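Local coordinates for AP endonuclease, family protein 2 (PDB 5TNV) that binds magnesium in a xylose isomerase-like TIM barrel and may act as an endonuclease, at residues 59-63 against 64-68. Numbering follows the deposited sequence.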
ATOM      1  N   ARG A  59     -12.206  -4.931 -22.719  1.00  4.80           N
ATOM      2  CA  ARG A  59     -12.812  -5.958 -21.847  1.00  4.95           C
ATOM      3  C   ARG A  59     -12.105  -6.021 -20.503  1.00  4.55           C
ATOM      4  O   ARG A  59     -12.753  -6.234 -19.474  1.00  5.03           O
ATOM      5  CB  ARG A  59     -12.732  -7.298 -22.547  1.00  5.45           C
ATOM      6  CG  ARG A  59     -13.582  -8.392 -21.904  1.00  6.15           C
ATOM      7  CD  ARG A  59     -13.594  -9.652 -22.762  1.00  6.70           C
ATOM      8  NE  ARG A  59     -14.200  -9.341 -24.073  1.00  7.56           N
ATOM      9  CZ  ARG A  59     -13.961 -10.019 -25.187  1.00  8.95           C
ATOM     10  NH1 ARG A  59     -13.200 -11.090 -25.180  1.00 13.93           N
ATOM     11  NH2 ARG A  59     -14.541  -9.645 -26.311  1.00 12.53           N
ATOM     12  N   GLN A  60     -10.777  -5.884 -20.494  1.00  4.71           N
ATOM     13  CA  GLN A  60     -10.042  -5.925 -19.240  1.00  4.77           C
ATOM     14  C   GLN A  60     -10.502  -4.812 -18.303  1.00  4.41           C
ATOM     15  O   GLN A  60     -10.489  -4.984 -17.071  1.00  5.13           O
ATOM     16  CB  GLN A  60      -8.535  -5.789 -19.489  1.00  5.20           C
ATOM     17  CG  GLN A  60      -7.941  -6.995 -20.204  1.00  5.98           C
ATOM     18  CD  GLN A  60      -6.454  -6.822 -20.337  1.00  6.39           C
ATOM     19  OE1 GLN A  60      -5.729  -6.737 -19.338  1.00  6.76           O
ATOM     20  NE2 GLN A  60      -5.973  -6.735 -21.550  1.00  9.59           N
ATOM     21  N   VAL A  61     -10.819  -3.659 -18.867  1.00  4.46           N
ATOM     22  CA  VAL A  61     -11.283  -2.489 -18.118  1.00  4.44           C
ATOM     23  C   VAL A  61     -12.680  -2.748 -17.563  1.00  4.28           C
ATOM     24  O   VAL A  61     -12.949  -2.528 -16.377  1.00  5.03           O
ATOM     25  CB  VAL A  61     -11.209  -1.258 -19.038  1.00  4.61           C
ATOM     26  CG1 VAL A  61     -11.729  -0.055 -18.293  1.00  6.87           C
ATOM     27  CG2 VAL A  61      -9.806  -1.042 -19.534  1.00  5.59           C
ATOM     28  N   ARG A  62     -13.604  -3.231 -18.414  1.00  4.51           N
ATOM     29  CA  ARG A  62     -14.961  -3.551 -17.940  1.00  4.56           C
ATOM     30  C   ARG A  62     -14.940  -4.636 -16.878  1.00  4.65           C
ATOM     31  O   ARG A  62     -15.704  -4.558 -15.910  1.00  5.29           O
ATOM     32  CB  ARG A  62     -15.792  -4.009 -19.156  1.00  4.98           C
ATOM     33  CG  ARG A  62     -17.230  -4.373 -18.788  1.00  5.40           C
ATOM     34  CD  ARG A  62     -17.978  -3.161 -18.235  1.00  6.86           C
ATOM     35  NE  ARG A  62     -19.376  -3.473 -18.056  1.00  8.70           N
ATOM     36  CZ  ARG A  62     -20.162  -2.677 -17.371  1.00 13.02           C
ATOM     37  NH1 ARG A  62     -19.703  -1.546 -16.833  1.00 15.39           N
ATOM     38  NH2 ARG A  62     -21.420  -2.970 -17.212  1.00 23.93           N
ATOM     39  N   GLU A  63     -14.093  -5.659 -17.037  1.00  4.84           N
ATOM     40  CA  GLU A  63     -13.972  -6.724 -16.038  1.00  5.17           C
ATOM     41  C   GLU A  63     -13.659  -6.205 -14.635  1.00  5.17           C
ATOM     42  O   GLU A  63     -14.029  -6.858 -13.657  1.00  6.66           O
ATOM     43  CB  GLU A  63     -12.843  -7.700 -16.440  1.00  5.19           C
ATOM     44  CG  GLU A  63     -13.271  -8.656 -17.561  1.00  5.47           C
ATOM     45  CD  GLU A  63     -12.099  -9.394 -18.189  1.00  5.62           C
ATOM     46  OE1 GLU A  63     -10.925  -9.011 -17.967  1.00  5.67           O
ATOM     47  OE2 GLU A  63     -12.378 -10.387 -18.932  1.00  6.64           O
ATOM     48  N   LEU A  64     -12.982  -5.094 -14.558  1.00  5.16           N
ATOM     49  CA  LEU A  64     -12.586  -4.478 -13.285  1.00  5.39           C
ATOM     50  C   LEU A  64     -13.601  -3.462 -12.781  1.00  5.36           C
ATOM     51  O   LEU A  64     -13.352  -2.819 -11.745  1.00  6.87           O
ATOM     52  CB  LEU A  64     -11.168  -3.930 -13.383  1.00  5.64           C
ATOM     53  CG  LEU A  64     -10.090  -4.981 -13.454  1.00  6.32           C
ATOM     54  CD1 LEU A  64      -8.779  -4.386 -13.939  1.00  7.89           C
ATOM     55  CD2 LEU A  64      -9.919  -5.661 -12.122  1.00  8.58           C
ATOM     56  N   GLY A  65     -14.740  -3.311 -13.442  1.00  5.31           N
ATOM     57  CA  GLY A  65     -15.874  -2.622 -12.914  1.00  5.72           C
ATOM     58  C   GLY A  65     -16.181  -1.267 -13.514  1.00  5.39           C
ATOM     59  O   GLY A  65     -17.196  -0.637 -13.208  1.00  6.49           O
ATOM     60  N   PHE A  66     -15.325  -0.774 -14.420  1.00  4.99           N
ATOM     61  CA  PHE A  66     -15.575   0.545 -15.007  1.00  4.56           C
ATOM     62  C   PHE A  66     -16.797   0.549 -15.909  1.00  4.56           C
ATOM     63  O   PHE A  66     -17.102  -0.428 -16.587  1.00  5.21           O
ATOM     64  CB  PHE A  66     -14.376   0.966 -15.860  1.00  4.50           C
ATOM     65  CG  PHE A  66     -13.197   1.402 -15.035  1.00  4.27           C
ATOM     66  CD1 PHE A  66     -13.128   2.739 -14.623  1.00  4.54           C
ATOM     67  CD2 PHE A  66     -12.179   0.551 -14.667  1.00  5.02           C
ATOM     68  CE1 PHE A  66     -12.078   3.194 -13.832  1.00  5.30           C
ATOM     69  CE2 PHE A  66     -11.126   0.993 -13.871  1.00  6.08           C
ATOM     70  CZ  PHE A  66     -11.105   2.293 -13.451  1.00  6.01           C
ATOM     71  N   ASP A  67     -17.483   1.693 -15.922  1.00  4.90           N
ATOM     72  CA  ASP A  67     -18.484   2.068 -16.910  1.00  5.26           C
ATOM     73  C   ASP A  67     -17.937   3.021 -17.970  1.00  4.38           C
ATOM     74  O   ASP A  67     -18.481   3.072 -19.072  1.00  5.08           O
ATOM     75  CB  ASP A  67     -19.670   2.747 -16.223  1.00  6.33           C
ATOM     76  CG  ASP A  67     -20.448   1.842 -15.319  1.00  8.57           C
ATOM     77  OD1 ASP A  67     -20.769   0.755 -15.701  1.00 11.75           O
ATOM     78  OD2 ASP A  67     -20.800   2.272 -14.213  1.00 14.43           O
ATOM     79  N   HIS A  68     -16.914   3.800 -17.630  1.00  4.45           N
ATOM     80  CA  HIS A  68     -16.387   4.825 -18.492  1.00  4.41           C
ATOM     81  C   HIS A  68     -14.882   4.666 -18.679  1.00  4.27           C
ATOM     82  O   HIS A  68     -14.161   4.187 -17.766  1.00  4.36           O
ATOM     83  CB  HIS A  68     -16.677   6.232 -17.955  1.00  4.93           C
ATOM     84  CG  HIS A  68     -18.115   6.579 -18.010  1.00  5.20           C
ATOM     85  ND1 HIS A  68     -18.983   6.363 -16.977  1.00  6.67           N
ATOM     86  CD2 HIS A  68     -18.801   7.123 -19.058  1.00  7.01           C
ATOM     87  CE1 HIS A  68     -20.186   6.762 -17.350  1.00  8.18           C
ATOM     88  NE2 HIS A  68     -20.132   7.221 -18.595  1.00  8.45           N
TER
HETATM   89  O   HOH W   1     -22.867  -1.072 -15.262  1.00 21.66           O
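Arg62 and Val61 meet Phe66 and Asp67 in a local helix-end contact, where helix 51-63 gives way to the loop leading into strand 68-70. The long arginine suits this place because it can span the turn: its NH1 gives two hydrogen bonds, to Phe66 O at 2.8 Å and to OD1 of Asp67, whose short acidic arm makes the latter a salt bridge. The Arg62 chain leaves with CG anti to the backbone N, and a bend at chi2 (63°) brings the guanidinium to the loop. Both acceptors lie near the guanidinium plane; the carboxylate is turned 46° from it, and OD1 is met on its anti side, somewhat out of plane. A water links NH2 to the same OD1. The turn is a Schellman motif in the helix-to-strand link of a TIM barrel: Gly65 has positive phi (108°), where a CB would jam against Leu64 O, and its N bonds to Arg62 O at 2.9 Å. Leu64 N hydrogen-bonds to Val61 O at 3.1 Å, less straight than the Gly65 bond, while Leu64 CD1 lies 3.6 Å from Gln60 O. Apolar Val61 and Phe66 suit their buried side, CG1 packing on CD2 at 3.7 Å; both touch Ala31 of strand 29-32, and Phe66 and Leu64 meet Ala311 of helix 306-325.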